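Ribonucleoside-diphosphate reductase (PDB 5IM3) probably catalyses the reduction of ribonucleoside diphosphates to deoxyribonucleotides for DNA synthesis, and binds dATP in an N-terminal ATP cone. Local coordinates at residues A118-Y121 / V122-R125; Q102-V105 / E106-L109; V51-T54 / K55-A59; G94-H97 / I98-Q102. All coordinates share one frame; numbering follows the deposited sequence.

All four contacts lie within one ATP cone, their centres 53 to 64 Å from the centre of the chain, and all touch the dATP of chain D; contacts 2 and 4 also reach the dATP of chain C. Contacts 1 and 3, with centres about 10 Å apart, flank the chain D nucleotide from helices 115-138 and 46-60. Contact 2, about 10 Å from contact 1 between centres, is tied to it by a salt bridge, Arg125 NH2 to Asp103 OD1 at 2.8 Å. Contact 4 shares Gln102 with contact 2 and, about 19 Å from contact 3 between centres, carries helix 98-111 back to the sheet beside the chain C nucleotide.

Contact 1. Residues A118-Y121 / V122-R125; sequences ARDY and VIYR. With DTP (2'-deoxyadenosine 5'-triphosphate), chain D.
Tyr124, whose amide binds Asp120 O one helical turn back, uses its phenol to make a short polar bond: OH donates to O1A of the chain D dATP at 2.7 Å. The ring reaches the nucleotide because CG stands anti to the backbone N (chi1 -180°), and one of its faces lies flat against the adenine, with C5 3.4 Å above the plane and over the ring centre. Contact over the ring face and a phosphate bond thus come from a single side chain, which should fix the ring's rotation. Tyr121, a turn earlier, offers a face to the sugar instead: C2' stands 3.6 Å above its plane, and CE2 is 3.5 Å from C1'. Its hydroxyl is hydrogen-bonded to Gln102. Asp120 O lies 3.2 Å from C2 of the adenine while receiving Tyr124 N at 3.0 Å, the donor standing 36° out of the carbonyl plane. Farther round the helix, Arg119 and Ile123 run side by side in the same direction, NH1 3.7 Å from CD1, and Ile123 N holds Arg119 O at 2.8 Å. The guanidinium of Arg119 turns to Glu106 and Glu126 of the second subunit, whereas that of Arg125 forms salt bridges with Glu99, Asp103 and Glu106 of its own chain. Around helix 115-138, Tyr121 packs on Ala52 and Ala56 of helix 46-60 and on Val105 of helix 98-111, Arg125 reaches helix 98-111, and Arg119 meets the second subunit.

Contact 2. Residues Q102-V105 / E106-L109; sequences QDQV and ELAL. With DTP (2'-deoxyadenosine 5'-triphosphate), chain C; DTP (2'-deoxyadenosine 5'-triphosphate), chain D.
The carboxamide of Gln104 meets the methyl CD2 of Leu107 obliquely, with OE1 3.4 Å away, as the two side chains run alongside each other in the same direction. The methyl lies well off the amide plane without standing squarely over it. A second amide, that of Gln102, faces the ligand: NE2 donates to O3' of the chain D dATP at 2.6 Å, nearly straight at 173°. A bend at chi2 (-80°) brings this amide between the two nucleotides. The Glu106 side chain is extended beyond CG, and CG passes 3.5 Å from Gln102 O, the carbonyl that also accepts Glu106 N at 3.0 Å. At its far end, OE1 is hydrogen-bonded to Gln115 of the second subunit. On the apolar side, Val105 CG1 and Leu109 CD1 are 4.2 Å apart and both side chains pack on Ile53 of helix 46-60. Beneath them Leu109 N binds Val105 O at 3.1 Å. Asp103 OD1 lies 4.7 Å from Glu106 OE1, and Arg125, bridging to both acids, probably offsets their mutual repulsion and favours their ionised forms.

Contact 3. Residues V51-T54 / K55-A59; sequences VAIT and KAFLA. With DTP (2'-deoxyadenosine 5'-triphosphate), chain D.
Lys55 lays its alkyl chain over the adenine of the chain D dATP: CB stands above the base plane, 3.5 Å from C8, and CD comes equally close to the same atom. Tyr124 lies over the other face, so the base is held between a lysine's methylenes and an aromatic ring. The lysine also crosses Val51, its CE 3.6 Å from CG1. Further contacts include Ala56 CB and Ala59 CB on the base, the latter 3.5 Å from N1, Ala52 O by O4' and Lys55 NZ by O5', 3.7 Å away. On the inner face of the helix, Ile53 and Phe57 point the same way, and Ile53 CG2 sits in the plane of the phenyl ring at its edge, 3.6 Å from CE2. The methyl gets there because CG2 is anti to the Ile53 backbone N. Both side chains pack on Leu109 of helix 98-111. In the backbone, Lys55 N to Val51 O is a sound bond at 2.9 Å, while Ala56 N has two weak ones, to Ala52 O and Ile53 O. This stretch therefore meets the purine through van der Waals contact, fitting its shape at close range, with no hydrogen bond to the base among its own contacts.

Contact 4. Residues G94-H97 / I98-Q102; sequences GTIH and IEEIQ. With DTP (2'-deoxyadenosine 5'-triphosphate), chain C; DTP (2'-deoxyadenosine 5'-triphosphate), chain D.
His97 O, on the residue at the N-cap position, faces Glu100 N at 3.0 Å and Ile101 N at 3.3 Å, and both backbone bonds are weak. One residue on, Gln102 N binds Ile98 O within the helix. The polar side chains give a second meeting: the His97 ring and the Glu100 carboxylate have planes 21° apart, and OE1 lies at the ring edge, in its plane, with ND1 3.8 Å away. At this distance the pair is a near approach rather than a hydrogen bond. Glu99, on the same turn, is salt-bridged to Arg37. Apolar contact is made by Ile96 and Ile101, which cross at about a right angle with CD1 of the first 3.7 Å from CG1 of the second. Ile96 places CG1 between its backbone N and carbonyl carbon (chi1 46°), directing CD1 at the helix; Phe86 of helix 69-88 touches both isoleucines. Ligand contact follows one face of the helix, where Ile98 CD1 approaches O4' of the chain C dATP to 3.0 Å and Ile101 CD1 comes equally close to N3, which is tight packing. The axes of strand 95-97 and helix 98-102 approach to 5.5 Å and make 72°, a sharp strand-to-helix turn. Such a passage from the three-stranded sheet into the helical bundle, lined with nucleotide contacts, belongs to the ATP cone.

Contact 1. Residues A118-Y121 / V122-R125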
# COMPACT_ATOMS: atom_id res chain seq x y z
N ALA A 118 10.50 44.84 30.63
CA ALA A 118 10.43 45.01 29.18
C ALA A 118 9.33 45.99 28.80
O ALA A 118 9.54 46.88 27.97
CB ALA A 118 10.21 43.66 28.50
N ARG A 119 8.15 45.84 29.39
CA ARG A 119 7.02 46.68 29.00
C ARG A 119 7.24 48.13 29.43
O ARG A 119 6.85 49.06 28.71
CB ARG A 119 5.71 46.14 29.58
CG ARG A 119 5.41 46.57 31.00
CD ARG A 119 4.22 45.80 31.56
NE ARG A 119 3.08 45.79 30.65
CZ ARG A 119 2.17 46.76 30.56
NH1 ARG A 119 2.26 47.84 31.32
NH2 ARG A 119 1.16 46.65 29.69
N ASP A 120 7.86 48.35 30.58
CA ASP A 120 8.16 49.72 30.98
C ASP A 120 9.30 50.29 30.15
O ASP A 120 9.36 51.51 29.94
CB ASP A 120 8.49 49.77 32.47
CG ASP A 120 7.25 49.60 33.34
OD1 ASP A 120 6.28 50.36 33.13
OD2 ASP A 120 7.24 48.70 34.20
N TYR A 121 10.19 49.44 29.64
CA TYR A 121 11.18 49.88 28.67
C TYR A 121 10.50 50.34 27.39
O TYR A 121 10.80 51.42 26.86
CB TYR A 121 12.18 48.76 28.39
CG TYR A 121 13.44 49.22 27.70
CD1 TYR A 121 13.46 49.45 26.33
CD2 TYR A 121 14.61 49.43 28.41
CE1 TYR A 121 14.61 49.87 25.69
CE2 TYR A 121 15.77 49.85 27.78
CZ TYR A 121 15.76 50.07 26.42
OH TYR A 121 16.91 50.49 25.79
N VAL A 122 9.56 49.54 26.88
CA VAL A 122 8.81 49.91 25.68
C VAL A 122 8.07 51.22 25.91
O VAL A 122 8.16 52.15 25.10
CB VAL A 122 7.84 48.77 25.29
CG1 VAL A 122 6.80 49.27 24.29
CG2 VAL A 122 8.61 47.59 24.71
N ILE A 123 7.31 51.29 27.00
CA ILE A 123 6.47 52.46 27.26
C ILE A 123 7.32 53.73 27.29
O ILE A 123 7.03 54.71 26.59
CB ILE A 123 5.69 52.28 28.58
CG1 ILE A 123 4.59 51.23 28.39
CG2 ILE A 123 5.11 53.61 29.07
CD1 ILE A 123 3.98 50.74 29.70
N TYR A 124 8.38 53.72 28.11
CA TYR A 124 9.25 54.89 28.21
C TYR A 124 9.86 55.24 26.86
O TYR A 124 9.88 56.40 26.46
CB TYR A 124 10.34 54.63 29.25
CG TYR A 124 11.30 55.78 29.44
CD1 TYR A 124 12.39 55.95 28.60
CD2 TYR A 124 11.13 56.69 30.48
CE1 TYR A 124 13.27 57.00 28.77
CE2 TYR A 124 12.01 57.74 30.66
CZ TYR A 124 13.08 57.88 29.80
OH TYR A 124 13.97 58.92 29.97
N ARG A 125 10.36 54.23 26.15
CA ARG A 125 10.96 54.48 24.84
C ARG A 125 9.95 55.09 23.88
O ARG A 125 10.30 55.93 23.05
CB ARG A 125 11.54 53.19 24.27
CG ARG A 125 12.06 53.33 22.84
CD ARG A 125 12.36 51.98 22.24
NE ARG A 125 12.63 52.07 20.82
CZ ARG A 125 12.78 51.02 20.02
NH1 ARG A 125 12.69 49.79 20.51
NH2 ARG A 125 13.03 51.19 18.73
PG DTP D . 15.79 60.48 24.25
O1G DTP D . 17.21 60.30 24.47
O2G DTP D . 15.12 61.28 25.33
O3G DTP D . 15.46 61.07 22.92
PB DTP D . 15.58 57.62 24.70
O1B DTP D . 16.94 57.36 24.19
O2B DTP D . 14.62 56.54 24.22
O3B DTP D . 15.08 59.06 24.25
PA DTP D . 16.77 58.10 27.28
O1A DTP D . 16.21 58.75 28.48
O2A DTP D . 17.79 59.00 26.57
O3A DTP D . 15.59 57.70 26.28
O5' DTP D . 17.45 56.71 27.55
C5' DTP D . 16.85 55.79 28.47
C4' DTP D . 16.58 54.45 27.84
O4' DTP D . 16.60 53.44 28.88
C3' DTP D . 15.23 54.32 27.13
O3' DTP D . 15.42 53.91 25.77
C2' DTP D . 14.48 53.24 27.90
C1' DTP D . 15.27 53.06 29.19
N9 DTP D . 14.80 53.86 30.32
C8 DTP D . 15.36 54.98 30.87
N7 DTP D . 14.66 55.49 31.86
C5 DTP D . 13.56 54.64 31.96
C6 DTP D . 12.45 54.63 32.81
N6 DTP D . 12.19 55.59 33.71
N1 DTP D . 11.56 53.63 32.67
C2 DTP D . 11.78 52.70 31.74
N3 DTP D . 12.78 52.62 30.86
C4 DTP D . 13.65 53.62 31.03

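Contact 2. Residues Q102-V105 / E106-L109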
# COMPACT_ATOMS: atom_id res chain seq x y z
N GLN A 102 17.96 49.55 20.17
CA GLN A 102 16.81 49.58 21.07
C GLN A 102 15.93 48.35 20.87
O GLN A 102 15.43 47.77 21.83
CB GLN A 102 16.00 50.86 20.86
CG GLN A 102 16.69 52.14 21.33
CD GLN A 102 16.56 52.35 22.83
OE1 GLN A 102 17.04 51.54 23.62
NE2 GLN A 102 15.91 53.44 23.22
N ASP A 103 15.73 47.95 19.61
CA ASP A 103 14.90 46.78 19.33
C ASP A 103 15.53 45.51 19.88
O ASP A 103 14.83 44.66 20.44
CB ASP A 103 14.66 46.66 17.82
CG ASP A 103 13.59 47.61 17.32
OD1 ASP A 103 13.19 48.52 18.07
OD2 ASP A 103 13.15 47.44 16.16
N GLN A 104 16.85 45.36 19.73
CA GLN A 104 17.51 44.17 20.24
C GLN A 104 17.57 44.17 21.77
O GLN A 104 17.59 43.10 22.38
CB GLN A 104 18.92 44.06 19.65
CG GLN A 104 18.93 43.68 18.17
CD GLN A 104 18.37 42.29 17.92
OE1 GLN A 104 18.57 41.37 18.71
NE2 GLN A 104 17.66 42.14 16.81
N VAL A 105 17.61 45.35 22.39
CA VAL A 105 17.55 45.42 23.85
C VAL A 105 16.19 44.92 24.34
O VAL A 105 16.11 44.10 25.27
CB VAL A 105 17.83 46.85 24.33
CG1 VAL A 105 17.43 47.02 25.80
CG2 VAL A 105 19.30 47.19 24.14
N GLU A 106 15.11 45.40 23.72
CA GLU A 106 13.78 44.90 24.07
C GLU A 106 13.70 43.40 23.86
O GLU A 106 13.10 42.68 24.68
CB GLU A 106 12.71 45.61 23.25
CG GLU A 106 12.51 47.08 23.59
CD GLU A 106 11.43 47.74 22.74
OE1 GLU A 106 10.87 47.07 21.84
OE2 GLU A 106 11.14 48.94 22.97
N LEU A 107 14.29 42.90 22.78
CA LEU A 107 14.24 41.47 22.50
C LEU A 107 14.89 40.67 23.62
O LEU A 107 14.32 39.68 24.09
CB LEU A 107 14.93 41.18 21.16
CG LEU A 107 14.99 39.71 20.73
CD1 LEU A 107 13.60 39.11 20.59
CD2 LEU A 107 15.77 39.56 19.43
N ALA A 108 16.07 41.10 24.07
CA ALA A 108 16.77 40.36 25.12
C ALA A 108 15.97 40.37 26.42
O ALA A 108 15.83 39.33 27.08
CB ALA A 108 18.16 40.97 25.34
N LEU A 109 15.45 41.53 26.82
CA LEU A 109 14.60 41.60 28.01
C LEU A 109 13.39 40.68 27.87
O LEU A 109 13.01 39.99 28.83
CB LEU A 109 14.15 43.04 28.25
CG LEU A 109 15.17 43.99 28.89
CD1 LEU A 109 14.76 45.44 28.67
CD2 LEU A 109 15.31 43.69 30.37
PG DTP C . 20.96 60.67 24.46
O1G DTP C . 22.10 60.83 25.40
O2G DTP C . 19.81 59.83 25.06
O3G DTP C . 20.38 61.99 24.01
PB DTP C . 20.88 58.40 22.77
O1B DTP C . 19.41 58.30 22.85
O2B DTP C . 21.40 57.97 21.41
O3B DTP C . 21.37 59.86 23.15
PA DTP C . 20.73 57.07 25.25
O1A DTP C . 21.67 56.77 26.34
O2A DTP C . 19.62 58.07 25.62
O3A DTP C . 21.51 57.55 23.95
O5' DTP C . 20.06 55.79 24.69
C5' DTP C . 20.97 54.76 24.31
C4' DTP C . 20.29 53.70 23.48
O4' DTP C . 21.03 53.51 22.26
C3' DTP C . 20.29 52.33 24.14
O3' DTP C . 19.25 51.50 23.64
C2' DTP C . 21.66 51.79 23.76
C1' DTP C . 21.99 52.48 22.44
N9 DTP C . 23.32 53.08 22.40
C8 DTP C . 23.73 54.31 22.85
N7 DTP C . 25.02 54.52 22.75
C5 DTP C . 25.50 53.35 22.19
C6 DTP C . 26.79 52.93 21.83
N6 DTP C . 27.90 53.63 22.10
N1 DTP C . 26.92 51.71 21.26
C2 DTP C . 25.83 50.97 21.08
N3 DTP C . 24.56 51.24 21.41
C4 DTP C . 24.47 52.45 21.96
PG DTP D . 15.79 60.48 24.25
O1G DTP D . 17.21 60.30 24.47
O2G DTP D . 15.12 61.28 25.33
O3G DTP D . 15.46 61.07 22.92
PB DTP D . 15.58 57.62 24.70
O1B DTP D . 16.94 57.36 24.19
O2B DTP D . 14.62 56.54 24.22
O3B DTP D . 15.08 59.06 24.25
PA DTP D . 16.77 58.10 27.28
O1A DTP D . 16.21 58.75 28.48
O2A DTP D . 17.79 59.00 26.57
O3A DTP D . 15.59 57.70 26.28
O5' DTP D . 17.45 56.71 27.55
C5' DTP D . 16.85 55.79 28.47
C4' DTP D . 16.58 54.45 27.84
O4' DTP D . 16.60 53.44 28.88
C3' DTP D . 15.23 54.32 27.13
O3' DTP D . 15.42 53.91 25.77
C2' DTP D . 14.48 53.24 27.90
C1' DTP D . 15.27 53.06 29.19
N9 DTP D . 14.80 53.86 30.32
C8 DTP D . 15.36 54.98 30.87
N7 DTP D . 14.66 55.49 31.86
C5 DTP D . 13.56 54.64 31.96
C6 DTP D . 12.45 54.63 32.81
N6 DTP D . 12.19 55.59 33.71
N1 DTP D . 11.56 53.63 32.67
C2 DTP D . 11.78 52.70 31.74
N3 DTP D . 12.78 52.62 30.86
C4 DTP D . 13.65 53.62 31.03

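Contact 3. Residues V51-T54 / K55-A59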
# COMPACT_ATOMS: atom_id res chain seq x y z
N VAL A 51 23.77 50.92 30.92
CA VAL A 51 23.09 51.98 31.65
C VAL A 51 21.61 51.99 31.31
O VAL A 51 20.75 52.10 32.19
CB VAL A 51 23.75 53.34 31.35
CG1 VAL A 51 22.91 54.49 31.86
CG2 VAL A 51 25.15 53.40 31.96
N ALA A 52 21.28 51.85 30.02
CA ALA A 52 19.88 51.92 29.60
C ALA A 52 19.05 50.85 30.29
O ALA A 52 18.00 51.14 30.88
CB ALA A 52 19.79 51.79 28.08
N ILE A 53 19.50 49.59 30.22
CA ILE A 53 18.75 48.50 30.83
C ILE A 53 18.67 48.69 32.35
O ILE A 53 17.63 48.40 32.97
CB ILE A 53 19.38 47.15 30.47
CG1 ILE A 53 19.42 46.97 28.95
CG2 ILE A 53 18.60 46.00 31.11
CD1 ILE A 53 20.10 45.70 28.49
N THR A 54 19.75 49.15 32.96
CA THR A 54 19.74 49.36 34.41
C THR A 54 18.72 50.41 34.81
O THR A 54 18.04 50.27 35.83
CB THR A 54 21.14 49.76 34.89
OG1 THR A 54 22.09 48.77 34.49
CG2 THR A 54 21.16 49.89 36.41
N LYS A 55 18.59 51.48 34.01
CA LYS A 55 17.56 52.48 34.27
C LYS A 55 16.18 51.83 34.34
O LYS A 55 15.37 52.16 35.22
CB LYS A 55 17.57 53.56 33.19
CG LYS A 55 18.81 54.44 33.14
CD LYS A 55 18.58 55.62 32.19
CE LYS A 55 19.86 56.34 31.81
NZ LYS A 55 19.94 56.61 30.33
N ALA A 56 15.90 50.89 33.43
CA ALA A 56 14.57 50.28 33.38
C ALA A 56 14.32 49.37 34.57
O ALA A 56 13.19 49.27 35.05
CB ALA A 56 14.40 49.51 32.07
N PHE A 57 15.36 48.70 35.07
CA PHE A 57 15.19 47.89 36.28
C PHE A 57 14.93 48.77 37.49
O PHE A 57 14.05 48.49 38.30
CB PHE A 57 16.42 47.01 36.50
CG PHE A 57 16.36 45.69 35.77
CD1 PHE A 57 15.73 44.60 36.34
CD2 PHE A 57 16.94 45.55 34.52
CE1 PHE A 57 15.68 43.39 35.68
CE2 PHE A 57 16.89 44.34 33.85
CZ PHE A 57 16.26 43.26 34.43
N LEU A 58 15.70 49.86 37.63
CA LEU A 58 15.51 50.76 38.76
C LEU A 58 14.22 51.55 38.68
O LEU A 58 13.82 52.15 39.68
CB LEU A 58 16.70 51.72 38.85
CG LEU A 58 17.96 51.12 39.47
CD1 LEU A 58 19.15 52.04 39.25
CD2 LEU A 58 17.76 50.85 40.96
N ALA A 59 13.55 51.56 37.53
CA ALA A 59 12.28 52.27 37.41
C ALA A 59 11.14 51.44 37.98
O ALA A 59 10.28 51.97 38.69
CB ALA A 59 12.01 52.62 35.95
PG DTP D . 15.79 60.48 24.25
O1G DTP D . 17.21 60.30 24.47
O2G DTP D . 15.12 61.28 25.33
O3G DTP D . 15.46 61.07 22.92
PB DTP D . 15.58 57.62 24.70
O1B DTP D . 16.94 57.36 24.19
O2B DTP D . 14.62 56.54 24.22
O3B DTP D . 15.08 59.06 24.25
PA DTP D . 16.77 58.10 27.28
O1A DTP D . 16.21 58.75 28.48
O2A DTP D . 17.79 59.00 26.57
O3A DTP D . 15.59 57.70 26.28
O5' DTP D . 17.45 56.71 27.55
C5' DTP D . 16.85 55.79 28.47
C4' DTP D . 16.58 54.45 27.84
O4' DTP D . 16.60 53.44 28.88
C3' DTP D . 15.23 54.32 27.13
O3' DTP D . 15.42 53.91 25.77
C2' DTP D . 14.48 53.24 27.90
C1' DTP D . 15.27 53.06 29.19
N9 DTP D . 14.80 53.86 30.32
C8 DTP D . 15.36 54.98 30.87
N7 DTP D . 14.66 55.49 31.86
C5 DTP D . 13.56 54.64 31.96
C6 DTP D . 12.45 54.63 32.81
N6 DTP D . 12.19 55.59 33.71
N1 DTP D . 11.56 53.63 32.67
C2 DTP D . 11.78 52.70 31.74
N3 DTP D . 12.78 52.62 30.86
C4 DTP D . 13.65 53.62 31.03

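Contact 4. Residues G94-H97 / I98-Q102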
# COMPACT_ATOMS: atom_id res chain seq x y z
N GLY A 94 31.40 47.53 11.77
CA GLY A 94 30.24 47.87 10.98
C GLY A 94 29.57 49.11 11.53
O GLY A 94 30.12 49.82 12.37
N THR A 95 28.36 49.36 11.03
CA THR A 95 27.55 50.49 11.49
C THR A 95 26.10 50.05 11.60
O THR A 95 25.58 49.39 10.69
CB THR A 95 27.67 51.69 10.55
OG1 THR A 95 27.36 51.28 9.21
CG2 THR A 95 29.07 52.27 10.59
N ILE A 96 25.45 50.42 12.70
CA ILE A 96 24.07 50.04 12.97
C ILE A 96 23.32 51.26 13.47
O ILE A 96 23.89 52.20 14.02
CB ILE A 96 23.98 48.89 14.00
CG1 ILE A 96 24.90 49.17 15.19
CG2 ILE A 96 24.32 47.56 13.34
CD1 ILE A 96 24.80 48.16 16.30
N HIS A 97 22.00 51.23 13.28
CA HIS A 97 21.16 52.35 13.68
C HIS A 97 20.84 52.27 15.17
O HIS A 97 20.81 51.19 15.77
CB HIS A 97 19.86 52.36 12.87
CG HIS A 97 20.04 52.84 11.47
ND1 HIS A 97 20.33 51.99 10.42
CD2 HIS A 97 19.99 54.09 10.93
CE1 HIS A 97 20.44 52.69 9.30
NE2 HIS A 97 20.23 53.96 9.59
N ILE A 98 20.60 53.44 15.76
CA ILE A 98 20.32 53.50 17.20
C ILE A 98 19.04 52.75 17.52
O ILE A 98 18.95 52.07 18.55
CB ILE A 98 20.26 54.97 17.65
CG1 ILE A 98 20.34 55.07 19.18
CG2 ILE A 98 19.00 55.65 17.13
CD1 ILE A 98 21.76 54.98 19.70
N GLU A 99 18.03 52.85 16.65
CA GLU A 99 16.79 52.12 16.86
C GLU A 99 16.98 50.62 16.68
O GLU A 99 16.25 49.82 17.27
CB GLU A 99 15.70 52.63 15.91
CG GLU A 99 15.43 54.12 16.04
CD GLU A 99 14.87 54.50 17.40
OE1 GLU A 99 14.05 53.73 17.94
OE2 GLU A 99 15.24 55.57 17.92
N GLU A 100 17.96 50.22 15.86
CA GLU A 100 18.27 48.81 15.70
C GLU A 100 18.77 48.20 17.01
O GLU A 100 18.54 47.02 17.27
CB GLU A 100 19.31 48.64 14.59
CG GLU A 100 19.19 47.35 13.78
CD GLU A 100 19.97 47.41 12.48
OE1 GLU A 100 20.14 48.51 11.92
OE2 GLU A 100 20.43 46.34 12.01
N ILE A 101 19.43 49.01 17.84
CA ILE A 101 19.92 48.54 19.13
C ILE A 101 18.78 48.50 20.14
O ILE A 101 18.65 47.54 20.91
CB ILE A 101 21.07 49.43 19.61
CG1 ILE A 101 22.16 49.51 18.53
CG2 ILE A 101 21.63 48.91 20.94
CD1 ILE A 101 23.24 50.47 18.82
N GLN A 102 17.96 49.55 20.17
CA GLN A 102 16.81 49.58 21.07
C GLN A 102 15.93 48.35 20.87
O GLN A 102 15.43 47.77 21.83
CB GLN A 102 16.00 50.86 20.86
CG GLN A 102 16.69 52.14 21.33
CD GLN A 102 16.56 52.35 22.83
OE1 GLN A 102 17.04 51.54 23.62
NE2 GLN A 102 15.91 53.44 23.22
PG DTP C . 20.96 60.67 24.46
O1G DTP C . 22.10 60.83 25.40
O2G DTP C . 19.81 59.83 25.06
O3G DTP C . 20.38 61.99 24.01
PB DTP C . 20.88 58.40 22.77
O1B DTP C . 19.41 58.30 22.85
O2B DTP C . 21.40 57.97 21.41
O3B DTP C . 21.37 59.86 23.15
PA DTP C . 20.73 57.07 25.25
O1A DTP C . 21.67 56.77 26.34
O2A DTP C . 19.62 58.07 25.62
O3A DTP C . 21.51 57.55 23.95
O5' DTP C . 20.06 55.79 24.69
C5' DTP C . 20.97 54.76 24.31
C4' DTP C . 20.29 53.70 23.48
O4' DTP C . 21.03 53.51 22.26
C3' DTP C . 20.29 52.33 24.14
O3' DTP C . 19.25 51.50 23.64
C2' DTP C . 21.66 51.79 23.76
C1' DTP C . 21.99 52.48 22.44
N9 DTP C . 23.32 53.08 22.40
C8 DTP C . 23.73 54.31 22.85
N7 DTP C . 25.02 54.52 22.75
C5 DTP C . 25.50 53.35 22.19
C6 DTP C . 26.79 52.93 21.83
N6 DTP C . 27.90 53.63 22.10
N1 DTP C . 26.92 51.71 21.26
C2 DTP C . 25.83 50.97 21.08
N3 DTP C . 24.56 51.24 21.41
C4 DTP C . 24.47 52.45 21.96
PG DTP D . 15.79 60.48 24.25
O1G DTP D . 17.21 60.30 24.47
O2G DTP D . 15.12 61.28 25.33
O3G DTP D . 15.46 61.07 22.92
PB DTP D . 15.58 57.62 24.70
O1B DTP D . 16.94 57.36 24.19
O2B DTP D . 14.62 56.54 24.22
O3B DTP D . 15.08 59.06 24.25
PA DTP D . 16.77 58.10 27.28
O1A DTP D . 16.21 58.75 28.48
O2A DTP D . 17.79 59.00 26.57
O3A DTP D . 15.59 57.70 26.28
O5' DTP D . 17.45 56.71 27.55
C5' DTP D . 16.85 55.79 28.47
C4' DTP D . 16.58 54.45 27.84
O4' DTP D . 16.60 53.44 28.88
C3' DTP D . 15.23 54.32 27.13
O3' DTP D . 15.42 53.91 25.77
C2' DTP D . 14.48 53.24 27.90
C1' DTP D . 15.27 53.06 29.19
N9 DTP D . 14.80 53.86 30.32
C8 DTP D . 15.36 54.98 30.87
N7 DTP D . 14.66 55.49 31.86
C5 DTP D . 13.56 54.64 31.96
C6 DTP D . 12.45 54.63 32.81
N6 DTP D . 12.19 55.59 33.71
N1 DTP D . 11.56 53.63 32.67
C2 DTP D . 11.78 52.70 31.74
N3 DTP D . 12.78 52.62 30.86
C4 DTP D . 13.65 53.62 31.03